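Local coordinates for uncharacterized protein (Pseudomonas syringae pv. tomato, PDB 3K4I) that is of unknown function but belongs to the RraA-like family, assembles from three copies in the crystal and is modelled with magnesium ions, at residues 39-44 with 115-120; 61-66 with 148-153. One frame throughout, in Å; residues are numbered along the deposited sequence.

In the fold
After helices 14-19 and 25-33 the chain enters the loop 39-44, which interaction 1 packs against strand 115-119, 71 residues further on. Before that strand is reached, the chain runs out along strand 53-63, whose last residues and following loop pair in interaction 2 with 148-153, closing a loop of 81 residues. Because 61-66 falls between 39-44 and 115-120 while 148-153 lies beyond both, the two closures cross rather than nest. Both reach the same mixed sheet: interaction 1 near the centre of the chain, interaction 2 at its surface, with centres about 18 Å apart.

Interaction 1. Residues 39-44 with 115-120; sequences GGLPGI and GTVIDG
Leu-41 and Ile-44, the two ends of a type II beta turn, face strand 115-119 with no hydrogen bond between the segments. The turn is closed by its own bond from Ile-44 N to Leu-41 O (3.3 Å), with Gly-43 taking the positive phi of 86° at its third position. The backbones stay well apart, Ile-44 CA and Asp-119 CA being 6.7 Å from each other, and side chains fill the gap. Val-117 CG1 is the meeting point of both side chains: Leu-41 CD1 reaches it at 4.0 Å and Ile-44 CG2 at 3.9 Å, each crossing the valine at about a right angle. Ile-44 also covers the strand's backbone. Its CG1 stands anti to the carbonyl carbon (chi1 -58°) and the chain runs on extended, which lays CD1 against Ile-118 O at 3.6 Å and beside Asp-119 CA at 3.9 Å. Asp-119 adds only its CB here; its carboxylate is held by a salt bridge to Arg-138 and a hydrogen bond to Ser-90. Arg-138 also donates to Pro-42 O, so one guanidinium joins the turn to Asp-119. Ile-160 and Cys-178 also pack against this cluster, and Gly-40 N bonds to Gln-143 of the second subunit. This is buried core packing, in which a turn leading into strand 45-46 covers a central strand of the mixed sheet in an RraA-like fold.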
ATOM      1  N   GLY C  39     -19.270   9.337  -5.925  1.00  7.62           N
ATOM      2  CA  GLY C  39     -19.050   9.414  -4.482  1.00  7.49           C
ATOM      3  C   GLY C  39     -17.669   9.008  -4.019  1.00  6.60           C
ATOM      4  O   GLY C  39     -17.321   9.240  -2.884  1.00  7.38           O
ATOM      5  N   GLY C  40     -16.877   8.393  -4.889  1.00  6.32           N
ATOM      6  CA  GLY C  40     -15.566   7.868  -4.449  1.00  6.32           C
ATOM      7  C   GLY C  40     -14.485   8.909  -4.293  1.00  7.19           C
ATOM      8  O   GLY C  40     -14.437   9.878  -5.059  1.00  7.32           O
ATOM      9  N   LEU C  41     -13.643   8.720  -3.280  1.00  7.29           N
ATOM     10  CA  LEU C  41     -12.498   9.603  -3.036  1.00  8.01           C
ATOM     11  C   LEU C  41     -11.222   8.904  -3.528  1.00  8.92           C
ATOM     12  O   LEU C  41     -10.586   8.134  -2.793  1.00  9.54           O
ATOM     13  CB  LEU C  41     -12.412   9.955  -1.536  1.00  8.03           C
ATOM     14  CG  LEU C  41     -13.622  10.718  -0.940  1.00  8.80           C
ATOM     15  CD1 LEU C  41     -13.378  11.022   0.510  1.00  7.52           C
ATOM     16  CD2 LEU C  41     -13.817  12.040  -1.668  1.00  8.49           C
ATOM     17  N   PRO C  42     -10.814   9.166  -4.790  1.00 10.68           N
ATOM     18  CA  PRO C  42      -9.718   8.311  -5.296  1.00 10.13           C
ATOM     19  C   PRO C  42      -8.407   8.629  -4.576  1.00  9.60           C
ATOM     20  O   PRO C  42      -8.182   9.765  -4.218  1.00 10.32           O
ATOM     21  CB  PRO C  42      -9.639   8.660  -6.785  1.00 11.31           C
ATOM     22  CG  PRO C  42     -10.229  10.035  -6.878  1.00 23.85           C
ATOM     23  CD  PRO C  42     -11.226  10.195  -5.758  1.00 11.79           C
ATOM     24  N   GLY C  43      -7.599   7.606  -4.329  1.00 10.37           N
ATOM     25  CA  GLY C  43      -6.339   7.819  -3.649  1.00 11.14           C
ATOM     26  C   GLY C  43      -6.391   7.810  -2.139  1.00 10.43           C
ATOM     27  O   GLY C  43      -5.351   7.779  -1.515  1.00 10.85           O
ATOM     28  N   ILE C  44      -7.593   7.819  -1.545  1.00  8.56           N
ATOM     29  CA  ILE C  44      -7.703   7.765  -0.085  1.00  7.94           C
ATOM     30  C   ILE C  44      -7.887   6.294   0.350  1.00  8.84           C
ATOM     31  O   ILE C  44      -8.994   5.752   0.319  1.00 10.87           O
ATOM     32  CB  ILE C  44      -8.782   8.730   0.503  1.00  7.38           C
ATOM     33  CG1 ILE C  44      -8.489  10.183   0.098  1.00  7.20           C
ATOM     34  CG2 ILE C  44      -8.808   8.626   2.068  1.00  6.26           C
ATOM     35  CD1 ILE C  44      -9.342  11.254   0.748  1.00  8.76           C
ATOM     36  N   GLY C 115     -14.152   6.482  12.603  1.00  6.62           N
ATOM     37  CA  GLY C 115     -13.050   6.379  11.663  1.00  6.10           C
ATOM     38  C   GLY C 115     -12.593   7.764  11.223  1.00  5.14           C
ATOM     39  O   GLY C 115     -13.233   8.792  11.523  1.00  4.11           O
ATOM     40  N   THR C 116     -11.496   7.784  10.496  1.00  5.73           N
ATOM     41  CA  THR C 116     -10.919   9.032  10.017  1.00  6.17           C
ATOM     42  C   THR C 116     -10.518   8.852   8.574  1.00  5.58           C
ATOM     43  O   THR C 116      -9.833   7.880   8.233  1.00  6.62           O
ATOM     44  CB  THR C 116      -9.701   9.461  10.863  1.00  7.38           C
ATOM     45  OG1 THR C 116     -10.158   9.718  12.188  1.00  5.01           O
ATOM     46  CG2 THR C 116      -9.133  10.760  10.345  1.00  4.88           C
ATOM     47  N   VAL C 117     -10.948   9.804   7.752  1.00  4.42           N
ATOM     48  CA  VAL C 117     -10.669   9.822   6.313  1.00  4.75           C
ATOM     49  C   VAL C 117      -9.799  11.055   6.094  1.00  4.61           C
ATOM     50  O   VAL C 117     -10.215  12.146   6.492  1.00  6.17           O
ATOM     51  CB  VAL C 117     -11.985   9.978   5.540  1.00  5.99           C
ATOM     52  CG1 VAL C 117     -11.723  10.150   4.069  1.00  5.50           C
ATOM     53  CG2 VAL C 117     -12.871   8.780   5.783  1.00  5.85           C
ATOM     54  N   ILE C 118      -8.646  10.910   5.425  1.00  5.15           N
ATOM     55  CA  ILE C 118      -7.693  12.021   5.277  1.00  5.52           C
ATOM     56  C   ILE C 118      -7.252  12.279   3.848  1.00  4.44           C
ATOM     57  O   ILE C 118      -6.679  11.400   3.193  1.00  3.84           O
ATOM     58  CB  ILE C 118      -6.424  11.832   6.151  1.00  6.51           C
ATOM     59  CG1 ILE C 118      -6.807  11.496   7.591  1.00  5.99           C
ATOM     60  CG2 ILE C 118      -5.585  13.094   6.145  1.00  6.51           C
ATOM     61  CD1 ILE C 118      -5.624  11.134   8.465  1.00  8.53           C
ATOM     62  N   ASP C 119      -7.516  13.508   3.404  1.00  5.26           N
ATOM     63  CA  ASP C 119      -6.973  14.028   2.147  1.00  6.02           C
ATOM     64  C   ASP C 119      -5.603  14.585   2.547  1.00  5.66           C
ATOM     65  O   ASP C 119      -5.429  15.782   2.733  1.00  6.03           O
ATOM     66  CB  ASP C 119      -7.928  15.091   1.581  1.00  7.57           C
ATOM     67  CG  ASP C 119      -7.319  15.913   0.441  1.00 10.91           C
ATOM     68  OD1 ASP C 119      -6.561  15.353  -0.342  1.00  7.05           O
ATOM     69  OD2 ASP C 119      -7.629  17.124   0.369  1.00  9.66           O
ATOM     70  N   GLY C 120      -4.637  13.680   2.670  1.00  5.72           N
ATOM     71  CA  GLY C 120      -3.403  13.945   3.364  1.00  5.67           C
ATOM     72  C   GLY C 120      -2.899  12.648   3.963  1.00  5.50           C
ATOM     73  O   GLY C 120      -3.322  11.564   3.561  1.00  6.00           O
TER

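Interaction 2. Residues 61-66 with 148-153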
ATOM      1  N   GLN C  61     -10.919  21.333   7.971  1.00  3.83           N
ATOM      2  CA  GLN C  61     -10.158  21.964   6.884  1.00  3.64           C
ATOM      3  C   GLN C  61      -8.902  22.646   7.434  1.00  2.65           C
ATOM      4  O   GLN C  61      -9.000  23.456   8.366  1.00  2.40           O
ATOM      5  CB  GLN C  61     -11.032  22.999   6.169  1.00  4.03           C
ATOM      6  CG  GLN C  61     -10.270  23.791   5.075  1.00  7.57           C
ATOM      7  CD  GLN C  61      -9.904  22.880   3.927  1.00  5.00           C
ATOM      8  OE1 GLN C  61      -8.699  22.669   3.613  1.00  8.61           O
ATOM      9  NE2 GLN C  61     -10.910  22.283   3.325  1.00  7.87           N
ATOM     10  N   TYR C  62      -7.742  22.326   6.848  1.00  3.15           N
ATOM     11  CA  TYR C  62      -6.434  22.904   7.227  1.00  3.86           C
ATOM     12  C   TYR C  62      -6.051  23.983   6.211  1.00  5.47           C
ATOM     13  O   TYR C  62      -6.705  24.128   5.173  1.00  6.79           O
ATOM     14  CB  TYR C  62      -5.324  21.832   7.284  1.00  4.07           C
ATOM     15  CG  TYR C  62      -5.491  20.921   8.481  1.00  7.17           C
ATOM     16  CD1 TYR C  62      -4.811  21.165   9.677  1.00  3.87           C
ATOM     17  CD2 TYR C  62      -6.330  19.830   8.401  1.00  4.61           C
ATOM     18  CE1 TYR C  62      -4.992  20.347  10.797  1.00  8.07           C
ATOM     19  CE2 TYR C  62      -6.517  18.992   9.505  1.00  7.32           C
ATOM     20  CZ  TYR C  62      -5.837  19.278  10.697  1.00  5.00           C
ATOM     21  OH  TYR C  62      -6.021  18.434  11.765  1.00  8.27           O
ATOM     22  N   GLN C  63      -5.046  24.773   6.570  1.00  5.28           N
ATOM     23  CA  GLN C  63      -4.559  25.877   5.726  1.00  5.56           C
ATOM     24  C   GLN C  63      -3.087  26.114   6.040  1.00  5.98           C
ATOM     25  O   GLN C  63      -2.567  25.600   7.028  1.00  6.27           O
ATOM     26  CB  GLN C  63      -5.376  27.149   5.979  1.00  6.47           C
ATOM     27  CG  GLN C  63      -5.133  27.759   7.381  1.00  6.27           C
ATOM     28  CD  GLN C  63      -6.021  28.942   7.731  1.00  7.23           C
ATOM     29  OE1 GLN C  63      -6.177  29.254   8.906  1.00  8.19           O
ATOM     30  NE2 GLN C  63      -6.571  29.622   6.727  1.00  6.50           N
ATOM     31  N   PRO C  64      -2.414  26.925   5.222  1.00  7.89           N
ATOM     32  CA  PRO C  64      -1.031  27.221   5.585  1.00  7.56           C
ATOM     33  C   PRO C  64      -0.883  27.860   6.966  1.00  7.40           C
ATOM     34  O   PRO C  64      -1.765  28.607   7.421  1.00  6.19           O
ATOM     35  CB  PRO C  64      -0.576  28.207   4.480  1.00  8.86           C
ATOM     36  CG  PRO C  64      -1.439  27.820   3.302  1.00 11.35           C
ATOM     37  CD  PRO C  64      -2.786  27.483   3.909  1.00  8.48           C
ATOM     38  N   VAL C  65       0.268  27.602   7.595  1.00  8.06           N
ATOM     39  CA  VAL C  65       0.625  28.267   8.825  1.00 10.18           C
ATOM     40  C   VAL C  65       0.611  29.780   8.662  1.00 12.12           C
ATOM     41  O   VAL C  65       1.139  30.346   7.694  1.00 11.58           O
ATOM     42  CB  VAL C  65       2.010  27.845   9.333  1.00 10.67           C
ATOM     43  CG1 VAL C  65       2.393  28.662  10.576  1.00 14.59           C
ATOM     44  CG2 VAL C  65       2.022  26.345   9.646  1.00 14.36           C
ATOM     45  N   ASP C  66       0.001  30.421   9.644  1.00 15.36           N
ATOM     46  CA  ASP C  66       0.104  31.851   9.756  1.00 19.55           C
ATOM     47  C   ASP C  66       0.317  32.204  11.236  1.00 22.84           C
ATOM     48  O   ASP C  66       1.436  32.532  11.637  1.00 23.77           O
ATOM     49  CB  ASP C  66      -1.116  32.525   9.126  1.00 21.04           C
ATOM     50  CG  ASP C  66      -1.248  33.985   9.525  1.00 34.93           C
ATOM     51  OD1 ASP C  66      -0.410  34.467  10.327  1.00 21.54           O
ATOM     52  OD2 ASP C  66      -2.199  34.637   9.045  1.00 22.14           O
ATOM     53  N   ARG C 148       3.691  23.313  10.304  1.00  8.78           N
ATOM     54  CA  ARG C 148       3.618  22.878   8.908  1.00  9.16           C
ATOM     55  C   ARG C 148       2.265  23.166   8.277  1.00  9.01           C
ATOM     56  O   ARG C 148       2.161  23.589   7.125  1.00  9.12           O
ATOM     57  CB  ARG C 148       3.985  21.397   8.764  1.00  9.38           C
ATOM     58  CG  ARG C 148       5.448  21.102   9.126  1.00  8.86           C
ATOM     59  CD  ARG C 148       5.881  19.678   8.737  1.00 11.28           C
ATOM     60  NE  ARG C 148       7.321  19.482   8.935  1.00  7.97           N
ATOM     61  CZ  ARG C 148       7.866  19.112  10.091  1.00 12.81           C
ATOM     62  NH1 ARG C 148       7.100  18.875  11.145  1.00  6.98           N
ATOM     63  NH2 ARG C 148       9.177  18.972  10.191  1.00  7.63           N
ATOM     64  N   THR C 149       1.219  22.927   9.050  1.00  7.78           N
ATOM     65  CA  THR C 149      -0.146  23.200   8.611  1.00  8.23           C
ATOM     66  C   THR C 149      -0.923  23.583   9.862  1.00  7.88           C
ATOM     67  O   THR C 149      -0.444  23.324  10.960  1.00  8.52           O
ATOM     68  CB  THR C 149      -0.784  21.983   7.884  1.00  8.61           C
ATOM     69  OG1 THR C 149      -1.982  22.410   7.223  1.00  9.77           O
ATOM     70  CG2 THR C 149      -1.089  20.844   8.843  1.00  8.79           C
ATOM     71  N   GLN C 150      -2.057  24.274   9.705  1.00  7.30           N
ATOM     72  CA  GLN C 150      -2.854  24.693  10.849  1.00  7.86           C
ATOM     73  C   GLN C 150      -4.344  24.589  10.561  1.00  6.85           C
ATOM     74  O   GLN C 150      -4.774  24.657   9.409  1.00  5.93           O
ATOM     75  CB  GLN C 150      -2.494  26.115  11.307  1.00  9.18           C
ATOM     76  CG  GLN C 150      -3.107  27.193  10.466  1.00 10.42           C
ATOM     77  CD  GLN C 150      -2.761  28.603  10.909  1.00  9.62           C
ATOM     78  OE1 GLN C 150      -1.673  28.868  11.462  1.00 10.75           O
ATOM     79  NE2 GLN C 150      -3.666  29.527  10.616  1.00  9.87           N
ATOM     80  N   LEU C 151      -5.129  24.364  11.612  1.00  7.44           N
ATOM     81  CA  LEU C 151      -6.577  24.314  11.446  1.00  7.42           C
ATOM     82  C   LEU C 151      -7.140  25.645  10.972  1.00  5.93           C
ATOM     83  O   LEU C 151      -6.761  26.712  11.483  1.00  6.71           O
ATOM     84  CB  LEU C 151      -7.249  23.946  12.771  1.00  8.66           C
ATOM     85  CG  LEU C 151      -7.036  22.496  13.126  1.00  8.14           C
ATOM     86  CD1 LEU C 151      -7.216  22.282  14.624  1.00  9.87           C
ATOM     87  CD2 LEU C 151      -8.010  21.628  12.330  1.00  9.51           C
ATOM     88  N   LYS C 152      -8.037  25.575   9.996  1.00  5.22           N
ATOM     89  CA  LYS C 152      -8.736  26.749   9.494  1.00  5.80           C
ATOM     90  C   LYS C 152     -10.139  26.748  10.095  1.00  5.66           C
ATOM     91  O   LYS C 152     -10.539  27.715  10.721  1.00  4.99           O
ATOM     92  CB  LYS C 152      -8.833  26.772   7.967  1.00  7.50           C
ATOM     93  CG  LYS C 152      -9.650  27.953   7.455  1.00  7.74           C
ATOM     94  CD  LYS C 152      -9.620  28.008   5.919  1.00  9.74           C
ATOM     95  CE  LYS C 152      -9.999  29.394   5.424  1.00  9.03           C
ATOM     96  NZ  LYS C 152     -10.014  29.450   3.919  1.00 10.80           N
ATOM     97  N   ALA C 153     -10.843  25.643   9.915  1.00  6.65           N
ATOM     98  CA  ALA C 153     -12.247  25.564  10.314  1.00  5.35           C
ATOM     99  C   ALA C 153     -12.695  24.113  10.390  1.00  5.64           C
ATOM    100  O   ALA C 153     -12.173  23.260   9.684  1.00  4.90           O
ATOM    101  CB  ALA C 153     -13.119  26.308   9.330  1.00  5.62           C
TER
HETATM  102  O   HOH W   1      -6.943  29.209   3.646  1.00 24.53           O
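The Tyr-62 ring carries Leu-151 CD2 over one face, 3.9 Å from the ring centroid and displaced toward the CE1-CZ edge of the ring, a CH-pi contact between side chains that lie side by side and point the same way. Thr-149 CG2 and Gln-150 O approach the ring obliquely. Two amides, those of Gln-63 and Gln-150, are turned 61° against each other. Gln-150 NE2 donates to Gln-63 OE1 at 3.1 Å; the acceptor lies in the donor's amide plane, but the donor stands above the plane of the Gln-63 carbonyl. At its other end Gln-150 OE1 takes Asp-66 N at 2.9 Å, an almost straight N-H...O (175°) that also comes from above the carbonyl plane. With CG between the backbone N and the carbonyl carbon (chi1 79°) and the chain extended beyond it, Gln-150 spans the loop after the strand. The Gln-63 amide lies across the stem of Lys-152, NE2 to CD 3.5 Å, and one water accepts from both Gln-63 NE2 and Lys-152 NZ.

The strands themselves run antiparallel through a classic beta bulge: Gln-61 O receives both Lys-152 N (2.8 Å) and Ala-153 N (3.3 Å), while Gln-63 and Gln-150 exchange two backbone bonds. Val-65 CG2 rests on Arg-148 C at 3.5 Å, and the arginine's guanidinium forms salt bridges with Asp-33 and Asp-38 of the third subunit. The chemistry is mainly neutral amide bonding at the surface: Gln-150, gripped at both ends of its amide, ties strand and loop together.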